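Amphinase-2 (Rana pipiens, PDB 2P7S) is a secreted, cytotoxic ribonuclease of the pancreatic family that hydrolyses highly polymerised RNA, poly(U) and poly(C), and the dinucleotides CpA and UpA. Local coordinates at residues D5-H15 / I98-F108. Sequence-based numbering, arbitrary orientation.
With ACT (acetate ion), chain D.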
loop_
_atom_site.group_PDB
_atom_site.type_symbol
_atom_site.label_atom_id
_atom_site.label_comp_id
_atom_site.label_asym_id
_atom_site.label_seq_id
_atom_site.Cartn_x
_atom_site.Cartn_y
_atom_site.Cartn_z
ATOM N N ASP A 5 -7.933 -14.444 4.608
ATOM C CA ASP A 5 -6.948 -14.771 3.534
ATOM C C ASP A 5 -5.570 -14.217 3.909
ATOM O O ASP A 5 -5.425 -13.019 4.168
ATOM C CB ASP A 5 -7.401 -14.165 2.205
ATOM C CG ASP A 5 -6.527 -14.593 1.051
ATOM O OD1 ASP A 5 -6.809 -15.658 0.457
ATOM O OD2 ASP A 5 -5.546 -13.875 0.747
ATOM N N ARG A 6 -4.562 -15.087 3.920
ATOM C CA ARG A 6 -3.203 -14.696 4.293
ATOM C C ARG A 6 -2.575 -13.580 3.456
ATOM O O ARG A 6 -2.036 -12.615 4.008
ATOM C CB ARG A 6 -2.298 -15.915 4.277
ATOM N N GLU A 7 -2.622 -13.717 2.135
ATOM C CA GLU A 7 -2.048 -12.711 1.246
ATOM C C GLU A 7 -2.719 -11.346 1.415
ATOM O O GLU A 7 -2.049 -10.313 1.396
ATOM C CB GLU A 7 -2.137 -13.181 -0.212
ATOM C CG GLU A 7 -1.215 -14.363 -0.521
ATOM C CD GLU A 7 -1.303 -14.827 -1.967
ATOM O OE1 GLU A 7 -2.368 -15.331 -2.379
ATOM O OE2 GLU A 7 -0.303 -14.685 -2.697
ATOM N N TRP A 8 -4.040 -11.349 1.578
ATOM C CA TRP A 8 -4.812 -10.123 1.787
ATOM C C TRP A 8 -4.396 -9.481 3.110
ATOM O O TRP A 8 -4.164 -8.273 3.177
ATOM C CB TRP A 8 -6.310 -10.451 1.832
ATOM C CG TRP A 8 -7.245 -9.330 2.280
ATOM C CD1 TRP A 8 -8.304 -9.452 3.140
ATOM C CD2 TRP A 8 -7.263 -7.964 1.823
ATOM N NE1 TRP A 8 -8.980 -8.260 3.242
ATOM C CE2 TRP A 8 -8.365 -7.330 2.444
ATOM C CE3 TRP A 8 -6.460 -7.218 0.948
ATOM C CZ2 TRP A 8 -8.685 -5.983 2.218
ATOM C CZ3 TRP A 8 -6.781 -5.875 0.725
ATOM C CH2 TRP A 8 -7.884 -5.276 1.359
ATOM N N GLU A 9 -4.308 -10.292 4.161
ATOM C CA GLU A 9 -3.928 -9.779 5.478
ATOM C C GLU A 9 -2.557 -9.111 5.416
ATOM O O GLU A 9 -2.350 -8.047 5.998
ATOM C CB GLU A 9 -3.908 -10.906 6.518
ATOM C CG GLU A 9 -5.279 -11.468 6.880
ATOM C CD GLU A 9 -6.210 -10.433 7.498
ATOM O OE1 GLU A 9 -5.733 -9.611 8.312
ATOM O OE2 GLU A 9 -7.423 -10.448 7.182
ATOM N N LYS A 10 -1.626 -9.735 4.702
ATOM C CA LYS A 10 -0.288 -9.181 4.571
ATOM C C LYS A 10 -0.341 -7.865 3.794
ATOM O O LYS A 10 0.359 -6.911 4.141
ATOM C CB LYS A 10 0.633 -10.168 3.852
ATOM C CG LYS A 10 2.087 -9.727 3.805
ATOM C CD LYS A 10 2.922 -10.678 2.969
ATOM C CE LYS A 10 4.364 -10.213 2.879
ATOM N NZ LYS A 10 5.177 -11.095 1.995
ATOM N N PHE A 11 -1.169 -7.815 2.750
ATOM C CA PHE A 11 -1.305 -6.604 1.943
ATOM C C PHE A 11 -1.850 -5.451 2.788
ATOM O O PHE A 11 -1.334 -4.334 2.719
ATOM C CB PHE A 11 -2.245 -6.838 0.754
ATOM C CG PHE A 11 -2.439 -5.621 -0.115
ATOM C CD1 PHE A 11 -1.717 -5.463 -1.292
ATOM C CD2 PHE A 11 -3.345 -4.628 0.249
ATOM C CE1 PHE A 11 -1.894 -4.327 -2.100
ATOM C CE2 PHE A 11 -3.528 -3.496 -0.545
ATOM C CZ PHE A 11 -2.801 -3.345 -1.722
ATOM N N LYS A 12 -2.899 -5.719 3.568
ATOM C CA LYS A 12 -3.502 -4.687 4.418
ATOM C C LYS A 12 -2.492 -4.143 5.424
ATOM O O LYS A 12 -2.393 -2.934 5.635
ATOM C CB LYS A 12 -4.703 -5.243 5.198
ATOM C CG LYS A 12 -5.979 -5.426 4.389
ATOM C CD LYS A 12 -7.151 -5.836 5.287
ATOM C CE LYS A 12 -6.941 -7.221 5.883
ATOM N NZ LYS A 12 -8.044 -7.610 6.817
ATOM N N THR A 13 -1.754 -5.053 6.048
ATOM C CA THR A 13 -0.767 -4.688 7.055
ATOM C C THR A 13 0.344 -3.832 6.456
ATOM O O THR A 13 0.716 -2.800 7.008
ATOM C CB THR A 13 -0.139 -5.960 7.701
ATOM O OG1 THR A 13 -1.143 -6.672 8.439
ATOM C CG2 THR A 13 0.992 -5.579 8.655
ATOM N N LYS A 14 0.852 -4.263 5.311
ATOM C CA LYS A 14 1.933 -3.563 4.649
ATOM C C LYS A 14 1.555 -2.283 3.898
ATOM O O LYS A 14 2.359 -1.356 3.828
ATOM C CB LYS A 14 2.640 -4.516 3.678
ATOM C CG LYS A 14 3.918 -3.945 3.083
ATOM C CD LYS A 14 4.665 -4.966 2.233
ATOM C CE LYS A 14 6.010 -4.404 1.798
ATOM N NZ LYS A 14 6.733 -5.331 0.895
ATOM N N HIS A 15 0.340 -2.220 3.360
ATOM C CA HIS A 15 -0.060 -1.069 2.552
ATOM C C HIS A 15 -1.243 -0.209 2.946
ATOM O O HIS A 15 -1.401 0.882 2.400
ATOM C CB HIS A 15 -0.300 -1.529 1.112
ATOM C CG HIS A 15 0.912 -2.106 0.463
ATOM N ND1 HIS A 15 1.993 -1.335 0.111
ATOM C CD2 HIS A 15 1.227 -3.380 0.129
ATOM C CE1 HIS A 15 2.927 -2.107 -0.415
ATOM N NE2 HIS A 15 2.488 -3.353 -0.415
ATOM N N ILE A 98 -2.532 -2.799 -8.651
ATOM C CA ILE A 98 -2.281 -3.898 -7.729
ATOM C C ILE A 98 -2.484 -5.243 -8.404
ATOM O O ILE A 98 -3.080 -5.330 -9.481
ATOM C CB ILE A 98 -3.242 -3.839 -6.509
ATOM C CG1 ILE A 98 -4.686 -4.018 -6.979
ATOM C CG2 ILE A 98 -3.094 -2.516 -5.779
ATOM C CD1 ILE A 98 -5.704 -4.025 -5.855
ATOM N N THR A 99 -1.972 -6.291 -7.775
ATOM C CA THR A 99 -2.158 -7.634 -8.302
ATOM C C THR A 99 -3.271 -8.208 -7.446
ATOM O O THR A 99 -3.250 -8.067 -6.223
ATOM C CB THR A 99 -0.919 -8.527 -8.118
ATOM O OG1 THR A 99 0.221 -7.896 -8.708
ATOM C CG2 THR A 99 -1.143 -9.883 -8.782
ATOM N N CYS A 100 -4.247 -8.827 -8.096
ATOM C CA CYS A 100 -5.369 -9.438 -7.403
ATOM C C CYS A 100 -5.238 -10.944 -7.505
ATOM O O CYS A 100 -4.656 -11.458 -8.463
ATOM C CB CYS A 100 -6.695 -9.068 -8.069
ATOM S SG CYS A 100 -7.202 -7.326 -8.065
ATOM N N ARG A 101 -5.770 -11.638 -6.505
ATOM C CA ARG A 101 -5.819 -13.095 -6.502
ATOM C C ARG A 101 -7.329 -13.206 -6.373
ATOM O O ARG A 101 -7.871 -13.158 -5.268
ATOM C CB ARG A 101 -5.124 -13.685 -5.275
ATOM C CG ARG A 101 -4.903 -15.205 -5.352
ATOM C CD ARG A 101 -6.195 -15.984 -5.151
ATOM N NE ARG A 101 -6.687 -15.874 -3.778
ATOM C CZ ARG A 101 -7.878 -16.305 -3.370
ATOM N NH1 ARG A 101 -8.711 -16.878 -4.229
ATOM N NH2 ARG A 101 -8.238 -16.160 -2.100
ATOM N N ASP A 102 -8.006 -13.295 -7.514
ATOM C CA ASP A 102 -9.459 -13.331 -7.540
ATOM C C ASP A 102 -9.972 -12.029 -6.898
ATOM O O ASP A 102 -9.646 -10.936 -7.372
ATOM C CB ASP A 102 -9.991 -14.566 -6.799
ATOM C CG ASP A 102 -9.647 -15.872 -7.515
ATOM O OD1 ASP A 102 -9.928 -15.984 -8.728
ATOM O OD2 ASP A 102 -9.099 -16.785 -6.867
ATOM N N ASN A 103 -10.740 -12.128 -5.814
ATOM C CA ASN A 103 -11.298 -10.933 -5.176
ATOM C C ASN A 103 -10.427 -10.256 -4.111
ATOM O O ASN A 103 -10.853 -9.281 -3.488
ATOM C CB ASN A 103 -12.673 -11.266 -4.578
ATOM C CG ASN A 103 -12.610 -12.363 -3.517
ATOM O OD1 ASN A 103 -11.911 -13.373 -3.676
ATOM N ND2 ASN A 103 -13.360 -12.175 -2.434
ATOM N N TYR A 104 -9.208 -10.751 -3.920
ATOM C CA TYR A 104 -8.306 -10.188 -2.908
ATOM C C TYR A 104 -7.037 -9.483 -3.399
ATOM O O TYR A 104 -6.291 -10.026 -4.204
ATOM C CB TYR A 104 -7.855 -11.286 -1.940
ATOM C CG TYR A 104 -8.932 -11.800 -1.023
ATOM C CD1 TYR A 104 -9.557 -13.026 -1.257
ATOM C CD2 TYR A 104 -9.337 -11.051 0.079
ATOM C CE1 TYR A 104 -10.565 -13.490 -0.408
ATOM C CE2 TYR A 104 -10.337 -11.503 0.927
ATOM C CZ TYR A 104 -10.946 -12.717 0.678
ATOM O OH TYR A 104 -11.944 -13.138 1.522
ATOM N N PRO A 105 -6.790 -8.253 -2.920
ATOM C CA PRO A 105 -5.566 -7.561 -3.348
ATOM C C PRO A 105 -4.422 -8.335 -2.688
ATOM O O PRO A 105 -4.504 -8.655 -1.499
ATOM C CB PRO A 105 -5.724 -6.170 -2.737
ATOM C CG PRO A 105 -7.211 -5.963 -2.737
ATOM C CD PRO A 105 -7.733 -7.315 -2.282
ATOM N N VAL A 106 -3.371 -8.660 -3.433
ATOM C CA VAL A 106 -2.260 -9.396 -2.843
ATOM C C VAL A 106 -0.897 -8.731 -3.018
ATOM O O VAL A 106 0.046 -9.053 -2.301
ATOM C CB VAL A 106 -2.182 -10.862 -3.388
ATOM C CG1 VAL A 106 -3.478 -11.599 -3.070
ATOM C CG2 VAL A 106 -1.931 -10.873 -4.890
ATOM N N HIS A 107 -0.785 -7.794 -3.950
ATOM C CA HIS A 107 0.508 -7.145 -4.156
ATOM C C HIS A 107 0.358 -5.738 -4.700
ATOM O O HIS A 107 -0.472 -5.481 -5.570
ATOM C CB HIS A 107 1.363 -7.985 -5.119
ATOM C CG HIS A 107 2.751 -7.456 -5.323
ATOM N ND1 HIS A 107 3.699 -7.440 -4.320
ATOM C CD2 HIS A 107 3.349 -6.919 -6.415
ATOM C CE1 HIS A 107 4.819 -6.915 -4.786
ATOM N NE2 HIS A 107 4.634 -6.591 -6.055
ATOM N N PHE A 108 1.163 -4.815 -4.181
ATOM C CA PHE A 108 1.116 -3.444 -4.664
ATOM C C PHE A 108 2.166 -3.325 -5.764
ATOM O O PHE A 108 3.351 -3.531 -5.518
ATOM C CB PHE A 108 1.419 -2.459 -3.539
ATOM C CG PHE A 108 1.268 -1.025 -3.943
ATOM C CD1 PHE A 108 2.306 -0.353 -4.582
ATOM C CD2 PHE A 108 0.076 -0.354 -3.715
ATOM C CE1 PHE A 108 2.155 0.970 -4.987
ATOM C CE2 PHE A 108 -0.087 0.973 -4.121
ATOM C CZ PHE A 108 0.954 1.631 -4.758
HETATM C C ACT D . 2.794 -6.897 -1.191
HETATM O O ACT D . 3.619 -7.799 -1.450
HETATM O OXT ACT D . 2.579 -5.770 -1.842
HETATM C CH3 ACT D . 1.922 -7.127 0.036
HETATM O O HOH W 1 -4.941 -14.989 -1.882
HETATM O O HOH W 2 0.270 -10.220 0.138
#
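Phe11 lies between two neighbours: Pro105 CB sits over the centre of one ring face, 4.0 Å from the centroid, while His15 CD2 covers the other face nearer its rim, and the backbone N of Phe108 meets the edge. A flat hydrocarbon ring suits this buried interface between helix 6-15 and strand 104-108, and chi1 of 180°, with CG anti to the backbone N, sends it down onto the strand. One face of His15 rests on Phe108 CB, 3.4 Å from NE2, the other on Lys14 CG. Asp5 CB stands over the Tyr104 ring, its carboxylate stacked nearly parallel to it. Trp8, with Lys12 CG over one face, touches Tyr104 CD2 through CG at 3.5 Å, the rings oblique; its CZ3 meets Pro105 CD, and Pro105 O lies at the indole edge. With an alanine in place of Trp8, Tyr104 CD2 and the Pro105 ring would probably lose their indole partner. In the pancreatic ribonuclease fold this packing sets the N-terminal helix against the sheet, bringing together His15 and His107, the proton acceptor and donor by similarity. An acetate joins them: OXT accepts from His15 NE2 (2.8 Å) and Phe108 N, O from His107 ND1 (2.9 Å). At the other end, the Arg101 guanidinium serves two acids at once, NH2 in a salt bridge to Asp5 OD1 (3.0 Å) from above the carboxylate plane and NH1 to Asp102 OD2, while Asp5 OD2 accepts from Trp8 N in an Asx motif. Water 2 links Glu7 O to Val106 O, whereas the Glu7 carboxylate pairs with Arg65.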